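Local coordinates for cobalamin (Vitamin B12) biosynthesis CbiX protein (Marinobacter aquaeolei, PDB 3LYH) that is probably a metal-binding lyase of the CbiX chelatase family, a group linked to cobalamin biosynthesis, at residues I9-G14 / A39-E44; I53-K58 / A91-T96; T66-F71 / E101-N106. All blocks are in the same frame, centred on the assembly; numbering follows the deposited sequence.

How the interactions relate
Interactions 1 and 3 lie on one four-stranded parallel sheet, their centres about 11 Å apart: strand 6-12 pairs with strand 38-42 in interaction 1 and with strand 64-69, whose end meets the loop 101-106 in interaction 3. Probable backbone hydrogen bonds, Leu-11 O to Leu-70 N and Ile-9 O to Val-68 N, join the two, and His-13 meets Phe-71 edge-to-face. Interaction 2 sits apart, its centre about 15 Å from that of interaction 1 and 20 Å from that of interaction 3, but Ile-53 packs on Ile-9 and Ala-41, and Val-54 on Ile-9. Along the chain interaction 1 closes first; the segments of interactions 2 and 3 alternate, tying later strands and helices across the alpha/beta fold.

Interaction 1 (I9-G14 / A39-E44); sequences ILLAHG and AIAYME
Ile-9 to Ala-12 runs parallel to Ala-39 to Tyr-42 in unbroken register, with Leu-10 both donating to Ala-39 and accepting from Ala-41, and Ala-12 N bonded to Ala-41 O at 2.9 Å and 171°. On the face shared by Ile-9, Leu-11 and Ala-41, Ile-9 CG2 rests on Ala-41 CB at 3.6 Å. The other face has Ala-12 CB 3.9 Å from Tyr-42 CD1. Past the strands the contact turns polar. Glu-44 OE2 takes two N-H groups: His-13 ND1 on its syn side at 2.7 Å, and Gly-14 N on its anti side at 3.1 Å. The imidazole and carboxylate planes stand 41° apart. With CG between backbone N and carbonyl carbon (chi1 67°) and a bend at chi2, the Glu-44 chain folds back to bring its carboxylate to the ring. The bond from His-13 ND1 to Glu-44 OE2 would probably fix the rotation of the imidazole. The pair joins two strands of a beta-alpha-beta unit, 38-42 at the sheet's edge within this chain and 6-12 flanked on its other side by 64-69. Helix 18-34 covers the Leu-10 and Ala-12 face, where Glu-25 binds Tyr-42 OH, and helix 50-59 packs on Ile-9 and Ala-41.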
loop_
_atom_site.group_PDB
_atom_site.type_symbol
_atom_site.label_atom_id
_atom_site.label_comp_id
_atom_site.label_asym_id
_atom_site.label_seq_id
_atom_site.Cartn_x
_atom_site.Cartn_y
_atom_site.Cartn_z
ATOM N N ILE B 9 6.446 12.520 -9.240
ATOM C CA ILE B 9 6.547 11.164 -9.756
ATOM C C ILE B 9 6.081 10.229 -8.656
ATOM O O ILE B 9 6.722 10.153 -7.590
ATOM C CB ILE B 9 7.979 10.798 -10.198
ATOM C CG1 ILE B 9 8.429 11.784 -11.249
ATOM C CG2 ILE B 9 7.998 9.379 -10.816
ATOM C CD1 ILE B 9 9.883 11.616 -11.743
ATOM N N LEU B 10 4.985 9.526 -8.911
ATOM C CA LEU B 10 4.485 8.464 -8.016
ATOM C C LEU B 10 5.215 7.220 -8.402
ATOM O O LEU B 10 5.075 6.774 -9.536
ATOM C CB LEU B 10 2.982 8.264 -8.107
ATOM C CG LEU B 10 2.122 9.479 -7.817
ATOM C CD1 LEU B 10 0.617 9.209 -7.935
ATOM C CD2 LEU B 10 2.448 10.103 -6.509
ATOM N N LEU B 11 6.014 6.667 -7.489
ATOM C CA LEU B 11 6.925 5.567 -7.825
ATOM C C LEU B 11 6.444 4.254 -7.266
ATOM O O LEU B 11 6.344 4.107 -6.063
ATOM C CB LEU B 11 8.358 5.827 -7.368
ATOM C CG LEU B 11 9.408 4.812 -7.850
ATOM C CD1 LEU B 11 9.547 4.885 -9.321
ATOM C CD2 LEU B 11 10.766 5.079 -7.149
ATOM N N ALA B 12 6.201 3.295 -8.192
ATOM C CA ALA B 12 5.741 1.921 -7.813
ATOM C C ALA B 12 6.799 0.865 -8.210
ATOM O O ALA B 12 7.617 1.131 -9.074
ATOM C CB ALA B 12 4.374 1.611 -8.532
ATOM N N HIS B 13 6.797 -0.335 -7.618
ATOM C CA HIS B 13 7.394 -1.519 -8.342
ATOM C C HIS B 13 6.573 -1.900 -9.540
ATOM O O HIS B 13 5.341 -1.922 -9.459
ATOM C CB HIS B 13 7.426 -2.770 -7.454
ATOM C CG HIS B 13 8.618 -2.867 -6.580
ATOM N ND1 HIS B 13 9.900 -2.667 -7.048
ATOM C CD2 HIS B 13 8.735 -3.146 -5.258
ATOM C CE1 HIS B 13 10.753 -2.786 -6.046
ATOM N NE2 HIS B 13 10.071 -3.075 -4.950
ATOM N N GLY B 14 7.236 -2.284 -10.628
ATOM C CA GLY B 14 6.567 -2.789 -11.826
ATOM C C GLY B 14 6.494 -4.305 -11.820
ATOM O O GLY B 14 7.006 -4.972 -10.930
ATOM N N ALA B 39 2.831 12.128 -12.484
ATOM C CA ALA B 39 2.864 10.914 -13.317
ATOM C C ALA B 39 3.269 9.718 -12.473
ATOM O O ALA B 39 3.999 9.884 -11.469
ATOM C CB ALA B 39 3.836 11.095 -14.459
ATOM N N ILE B 40 2.792 8.553 -12.856
ATOM C CA ILE B 40 3.294 7.310 -12.233
ATOM C C ILE B 40 4.511 6.831 -13.021
ATOM O O ILE B 40 4.590 7.030 -14.246
ATOM C CB ILE B 40 2.238 6.160 -12.185
ATOM C CG1 ILE B 40 2.733 5.019 -11.316
ATOM C CG2 ILE B 40 1.814 5.684 -13.628
ATOM C CD1 ILE B 40 1.689 4.018 -10.915
ATOM N N ALA B 41 5.471 6.255 -12.293
ATOM C CA ALA B 41 6.610 5.591 -12.907
ATOM C C ALA B 41 6.877 4.317 -12.115
ATOM O O ALA B 41 6.497 4.187 -10.936
ATOM C CB ALA B 41 7.867 6.491 -12.950
ATOM N N TYR B 42 7.514 3.366 -12.797
ATOM C CA TYR B 42 7.821 2.071 -12.245
ATOM C C TYR B 42 9.352 1.885 -12.144
ATOM O O TYR B 42 10.093 2.196 -13.062
ATOM C CB TYR B 42 7.252 0.972 -13.140
ATOM C CG TYR B 42 5.744 0.995 -13.208
ATOM C CD1 TYR B 42 5.007 0.465 -12.175
ATOM C CD2 TYR B 42 5.076 1.514 -14.315
ATOM C CE1 TYR B 42 3.612 0.478 -12.220
ATOM C CE2 TYR B 42 3.674 1.525 -14.378
ATOM C CZ TYR B 42 2.967 0.999 -13.322
ATOM O OH TYR B 42 1.603 0.985 -13.342
HETATM N N MSE B 43 9.775 1.383 -11.003
HETATM C CA MSE B 43 11.188 1.139 -10.691
HETATM C C MSE B 43 11.816 0.145 -11.690
HETATM O O MSE B 43 12.963 0.299 -12.072
HETATM C CB MSE B 43 11.297 0.643 -9.236
HETATM C CG MSE B 43 12.688 0.708 -8.554
HETATM SE SE MSE B 43 12.534 0.286 -6.662
HETATM C CE MSE B 43 10.823 1.036 -6.614
ATOM N N GLU B 44 11.034 -0.854 -12.113
ATOM C CA GLU B 44 11.479 -1.830 -13.086
ATOM C C GLU B 44 10.336 -2.561 -13.743
ATOM O O GLU B 44 9.201 -2.447 -13.304
ATOM C CB GLU B 44 12.337 -2.884 -12.394
ATOM C CG GLU B 44 11.574 -3.756 -11.406
ATOM C CD GLU B 44 11.357 -3.063 -10.109
ATOM O OE1 GLU B 44 12.379 -2.728 -9.507
ATOM O OE2 GLU B 44 10.183 -2.818 -9.710
#

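Interaction 2 (I53-K58 / A91-T96); sequences IVNRAK and AEHGVT
Val-54 of helix 50-59 packs against the end of helix 78-93 and the loop that follows, its CG1 lying 3.7 Å from His-93 CD2. The same Val-54 CG1 is 4.1 Å from Val-95 CG2. This is the close-packed side of the contact: Val-54 and Val-95 are both buried, and Phe-65 of strand 64-69 touches them both. CG1 of Val-54 stands anti to the backbone N (chi1 169°), which carries that methyl toward the imidazole and the second valine. The outer side is looser. Asn-55, an exposed residue, brings OD1 to 3.2 Å from His-93 CE1, its amide plane turned 58° from the ring. Lys-58 reaches along the solvent side with bends at chi2 and chi4, and its NZ is placed 2.4 Å from His-93 O, a hydrogen bond by its position but so short that its exact length is doubtful. After this carbonyl the chain leaves the helix at Gly-94, with phi at 57°. Glu-63 forms a salt bridge with Lys-58, and His-93 NE2 is hydrogen-bonded to Asp-51. Lys-58, lying at the C-terminal end of helix 78-93, probably offsets part of the negative charge of its last carbonyls. Asp-51 would tend to favour a protonated imidazole and Lys-58 to oppose it, which leaves the charge of His-93 open.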
loop_
_atom_site.group_PDB
_atom_site.type_symbol
_atom_site.label_atom_id
_atom_site.label_comp_id
_atom_site.label_asym_id
_atom_site.label_seq_id
_atom_site.Cartn_x
_atom_site.Cartn_y
_atom_site.Cartn_z
ATOM N N ILE B 53 10.001 9.263 -17.480
ATOM C CA ILE B 53 9.254 10.382 -16.930
ATOM C C ILE B 53 10.144 11.619 -16.749
ATOM O O ILE B 53 9.726 12.761 -17.025
ATOM C CB ILE B 53 8.543 9.987 -15.620
ATOM C CG1 ILE B 53 7.523 8.875 -15.863
ATOM C CG2 ILE B 53 7.836 11.219 -14.971
ATOM C CD1 ILE B 53 6.444 9.195 -16.912
ATOM N N VAL B 54 11.363 11.412 -16.259
ATOM C CA VAL B 54 12.260 12.555 -16.051
ATOM C C VAL B 54 12.637 13.158 -17.398
ATOM O O VAL B 54 12.570 14.366 -17.569
ATOM C CB VAL B 54 13.507 12.190 -15.202
ATOM C CG1 VAL B 54 14.501 13.332 -15.249
ATOM C CG2 VAL B 54 13.110 11.838 -13.757
ATOM N N ASN B 55 12.957 12.286 -18.354
ATOM C CA ASN B 55 13.304 12.700 -19.724
ATOM C C ASN B 55 12.175 13.537 -20.342
ATOM O O ASN B 55 12.414 14.566 -20.966
ATOM C CB ASN B 55 13.623 11.459 -20.569
ATOM C CG ASN B 55 14.530 11.750 -21.741
ATOM O OD1 ASN B 55 15.675 12.163 -21.566
ATOM N ND2 ASN B 55 14.031 11.511 -22.952
ATOM N N ARG B 56 10.934 13.111 -20.108
ATOM C CA ARG B 56 9.748 13.788 -20.619
ATOM C C ARG B 56 9.441 15.139 -19.953
ATOM O O ARG B 56 9.053 16.095 -20.636
ATOM C CB ARG B 56 8.501 12.876 -20.463
ATOM C CG ARG B 56 8.264 11.873 -21.579
ATOM C CD ARG B 56 6.753 11.584 -21.724
ATOM N NE ARG B 56 6.496 10.284 -22.348
ATOM C CZ ARG B 56 6.079 9.175 -21.724
ATOM N NH1 ARG B 56 5.814 9.148 -20.413
ATOM N NH2 ARG B 56 5.914 8.058 -22.437
ATOM N N ALA B 57 9.549 15.207 -18.633
ATOM C CA ALA B 57 9.293 16.441 -17.908
ATOM C C ALA B 57 10.395 17.454 -18.282
ATOM O O ALA B 57 10.112 18.634 -18.477
ATOM C CB ALA B 57 9.251 16.181 -16.405
ATOM N N LYS B 58 11.627 16.943 -18.401
ATOM C CA LYS B 58 12.824 17.712 -18.775
ATOM C C LYS B 58 12.746 18.245 -20.197
ATOM O O LYS B 58 13.017 19.427 -20.430
ATOM C CB LYS B 58 14.080 16.839 -18.598
ATOM C CG LYS B 58 15.431 17.494 -18.911
ATOM C CD LYS B 58 15.608 18.838 -18.216
ATOM C CE LYS B 58 16.919 19.499 -18.617
ATOM N NZ LYS B 58 17.998 19.023 -17.736
ATOM N N ALA B 91 22.306 13.371 -12.292
ATOM C CA ALA B 91 23.540 13.634 -13.076
ATOM C C ALA B 91 23.325 13.505 -14.581
ATOM O O ALA B 91 23.752 14.349 -15.349
ATOM C CB ALA B 91 24.651 12.709 -12.613
ATOM N N GLU B 92 22.663 12.437 -14.997
ATOM C CA GLU B 92 22.354 12.189 -16.403
ATOM C C GLU B 92 21.466 13.286 -17.005
ATOM O O GLU B 92 21.664 13.660 -18.152
ATOM C CB GLU B 92 21.719 10.803 -16.549
ATOM C CG GLU B 92 21.367 10.353 -17.949
ATOM C CD GLU B 92 20.709 8.961 -17.973
ATOM O OE1 GLU B 92 20.859 8.191 -16.987
ATOM O OE2 GLU B 92 20.044 8.640 -18.988
ATOM N N HIS B 93 20.510 13.818 -16.233
ATOM C CA HIS B 93 19.586 14.818 -16.777
ATOM C C HIS B 93 19.796 16.243 -16.261
ATOM O O HIS B 93 19.117 17.140 -16.737
ATOM C CB HIS B 93 18.133 14.354 -16.568
ATOM C CG HIS B 93 17.821 13.058 -17.248
ATOM N ND1 HIS B 93 17.751 12.935 -18.620
ATOM C CD2 HIS B 93 17.574 11.821 -16.749
ATOM C CE1 HIS B 93 17.468 11.684 -18.935
ATOM N NE2 HIS B 93 17.355 10.987 -17.819
ATOM N N GLY B 94 20.722 16.474 -15.331
ATOM C CA GLY B 94 20.901 17.805 -14.727
ATOM C C GLY B 94 19.638 18.380 -14.063
ATOM O O GLY B 94 19.233 19.529 -14.304
ATOM N N VAL B 95 19.016 17.570 -13.219
ATOM C CA VAL B 95 17.825 17.956 -12.465
ATOM C C VAL B 95 18.038 17.705 -10.975
ATOM O O VAL B 95 19.029 17.073 -10.595
ATOM C CB VAL B 95 16.582 17.182 -12.962
ATOM C CG1 VAL B 95 16.281 17.573 -14.455
ATOM C CG2 VAL B 95 16.774 15.684 -12.839
ATOM N N THR B 96 17.115 18.250 -10.187
ATOM C CA THR B 96 17.036 18.116 -8.726
ATOM C C THR B 96 15.782 17.284 -8.395
ATOM O O THR B 96 14.672 17.630 -8.819
ATOM C CB THR B 96 16.972 19.470 -8.034
ATOM O OG1 THR B 96 18.116 20.238 -8.430
ATOM C CG2 THR B 96 16.997 19.328 -6.491
#

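Interaction 3 (T66-F71 / E101-N106); sequences TVVPLF and EPIGKN
Pro-69 and Phe-71 meet Pro-102 to Gly-104 at the carboxyl ends of the parallel strands of this alpha/beta fold, where an inverse gamma turn centred on Leu-70 faces a 3-10 turn at 103-105. Two backbone hydrogen bonds fix the pairing. Ile-103 N donates to Pro-69 O at 3.1 Å and 165°, nearly in line with the carbonyl, and Gly-104 N donates to Phe-71 O at 3.0 Å, from 16° off the carbonyl plane. Together they tie the carbonyls at either end of the gamma turn to the first two N-H groups of the 3-10 turn. Among the apolar contacts, Ile-103 carries most. The Ile-103 and Val-68 side chains cross at about a right angle, with Ile-103 CG2 3.7 Å from Val-68 CG1. Ile-103 CD1 and CG2 both lie 4.1 Å from Leu-70 CD2. With CG1 lodged between backbone N and carbonyl carbon (chi1 63°), that branch is brought against Phe-71 O. With an alanine here both branches would go, probably leaving Val-68 and Leu-70 facing a gap and taking packing from Ile-113 of the second subunit, which touches Ile-103 and Leu-70. Pro-69 CB lies 4.3 Å from Pro-102 CB. Beyond the turn, Asn-106 caps helix 107-125 through Arg-108 N. On the strand side, Pro-69 CD sits 3.5 Å from Glu-101 O.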
loop_
_atom_site.group_PDB
_atom_site.type_symbol
_atom_site.label_atom_id
_atom_site.label_comp_id
_atom_site.label_asym_id
_atom_site.label_seq_id
_atom_site.Cartn_x
_atom_site.Cartn_y
_atom_site.Cartn_z
ATOM N N THR B 66 9.796 15.692 -7.275
ATOM C CA THR B 66 9.655 14.999 -5.995
ATOM C C THR B 66 9.102 13.615 -6.316
ATOM O O THR B 66 8.077 13.500 -6.971
ATOM C CB THR B 66 8.754 15.735 -4.996
ATOM O OG1 THR B 66 9.353 17.020 -4.713
ATOM C CG2 THR B 66 8.565 14.943 -3.686
ATOM N N VAL B 67 9.856 12.606 -5.902
ATOM C CA VAL B 67 9.443 11.187 -5.953
ATOM C C VAL B 67 8.709 10.841 -4.695
ATOM O O VAL B 67 9.260 10.982 -3.585
ATOM C CB VAL B 67 10.659 10.272 -6.153
ATOM C CG1 VAL B 67 10.265 8.801 -6.087
ATOM C CG2 VAL B 67 11.338 10.559 -7.526
ATOM N N VAL B 68 7.459 10.421 -4.871
ATOM C CA VAL B 68 6.573 9.961 -3.767
ATOM C C VAL B 68 6.438 8.423 -3.941
ATOM O O VAL B 68 5.726 7.961 -4.856
ATOM C CB VAL B 68 5.180 10.596 -3.810
ATOM C CG1 VAL B 68 4.313 10.094 -2.647
ATOM C CG2 VAL B 68 5.258 12.131 -3.764
ATOM N N PRO B 69 7.134 7.642 -3.070
ATOM C CA PRO B 69 7.026 6.179 -3.200
ATOM C C PRO B 69 5.646 5.638 -2.865
ATOM O O PRO B 69 5.124 5.880 -1.781
ATOM C CB PRO B 69 8.101 5.649 -2.260
ATOM C CG PRO B 69 9.015 6.770 -2.015
ATOM C CD PRO B 69 8.117 7.990 -2.048
ATOM N N LEU B 70 5.045 4.894 -3.786
ATOM C CA LEU B 70 3.738 4.253 -3.598
ATOM C C LEU B 70 3.946 2.893 -2.920
ATOM O O LEU B 70 3.771 1.801 -3.508
ATOM C CB LEU B 70 2.963 4.081 -4.901
ATOM C CG LEU B 70 2.501 5.342 -5.585
ATOM C CD1 LEU B 70 1.651 5.001 -6.814
ATOM C CD2 LEU B 70 1.777 6.320 -4.625
ATOM N N PHE B 71 4.437 2.991 -1.708
ATOM C CA PHE B 71 4.836 1.846 -0.851
ATOM C C PHE B 71 4.255 2.083 0.530
ATOM O O PHE B 71 4.353 3.192 1.103
ATOM C CB PHE B 71 6.361 1.721 -0.719
ATOM C CG PHE B 71 7.038 1.265 -1.955
ATOM C CD1 PHE B 71 7.299 2.126 -2.987
ATOM C CD2 PHE B 71 7.420 -0.072 -2.093
ATOM C CE1 PHE B 71 7.930 1.711 -4.138
ATOM C CE2 PHE B 71 8.040 -0.503 -3.241
ATOM C CZ PHE B 71 8.296 0.403 -4.276
ATOM N N GLU B 101 9.115 10.625 1.811
ATOM C CA GLU B 101 8.832 9.398 2.560
ATOM C C GLU B 101 7.795 8.548 1.788
ATOM O O GLU B 101 6.958 9.101 1.080
ATOM C CB GLU B 101 8.354 9.722 4.008
ATOM C CG GLU B 101 6.924 10.298 4.122
ATOM C CD GLU B 101 6.484 10.736 5.541
ATOM O OE1 GLU B 101 7.321 10.596 6.476
ATOM O OE2 GLU B 101 5.305 11.232 5.682
ATOM N N PRO B 102 7.809 7.212 1.953
ATOM C CA PRO B 102 6.787 6.348 1.367
ATOM C C PRO B 102 5.393 6.727 1.923
ATOM O O PRO B 102 5.305 7.193 3.084
ATOM C CB PRO B 102 7.177 4.956 1.832
ATOM C CG PRO B 102 8.128 5.120 2.844
ATOM C CD PRO B 102 8.741 6.423 2.783
ATOM N N ILE B 103 4.353 6.579 1.107
ATOM C CA ILE B 103 2.988 6.949 1.510
ATOM C C ILE B 103 2.569 6.283 2.839
ATOM O O ILE B 103 1.789 6.849 3.578
ATOM C CB ILE B 103 1.943 6.740 0.413
ATOM C CG1 ILE B 103 1.829 5.272 0.037
ATOM C CG2 ILE B 103 2.237 7.676 -0.816
ATOM C CD1 ILE B 103 0.705 4.980 -0.873
ATOM N N GLY B 104 3.065 5.070 3.108
ATOM C CA GLY B 104 2.691 4.403 4.337
ATOM C C GLY B 104 3.129 5.045 5.628
ATOM O O GLY B 104 2.614 4.665 6.676
ATOM N N LYS B 105 4.098 5.951 5.560
ATOM C CA LYS B 105 4.500 6.763 6.713
ATOM C C LYS B 105 3.533 7.910 7.043
ATOM O O LYS B 105 3.607 8.488 8.129
ATOM C CB LYS B 105 5.933 7.293 6.514
ATOM C CG LYS B 105 7.023 6.206 6.634
ATOM C CD LYS B 105 7.654 6.076 8.031
ATOM C CE LYS B 105 9.002 5.313 7.967
ATOM N NZ LYS B 105 10.010 5.944 7.045
ATOM N N ASN B 106 2.609 8.215 6.142
ATOM C CA ASN B 106 1.726 9.355 6.310
ATOM C C ASN B 106 0.525 8.903 7.130
ATOM O O ASN B 106 -0.084 7.870 6.817
ATOM C CB ASN B 106 1.319 9.932 4.952
ATOM C CG ASN B 106 0.737 11.328 5.070
ATOM O OD1 ASN B 106 -0.346 11.502 5.660
ATOM N ND2 ASN B 106 1.458 12.315 4.579
#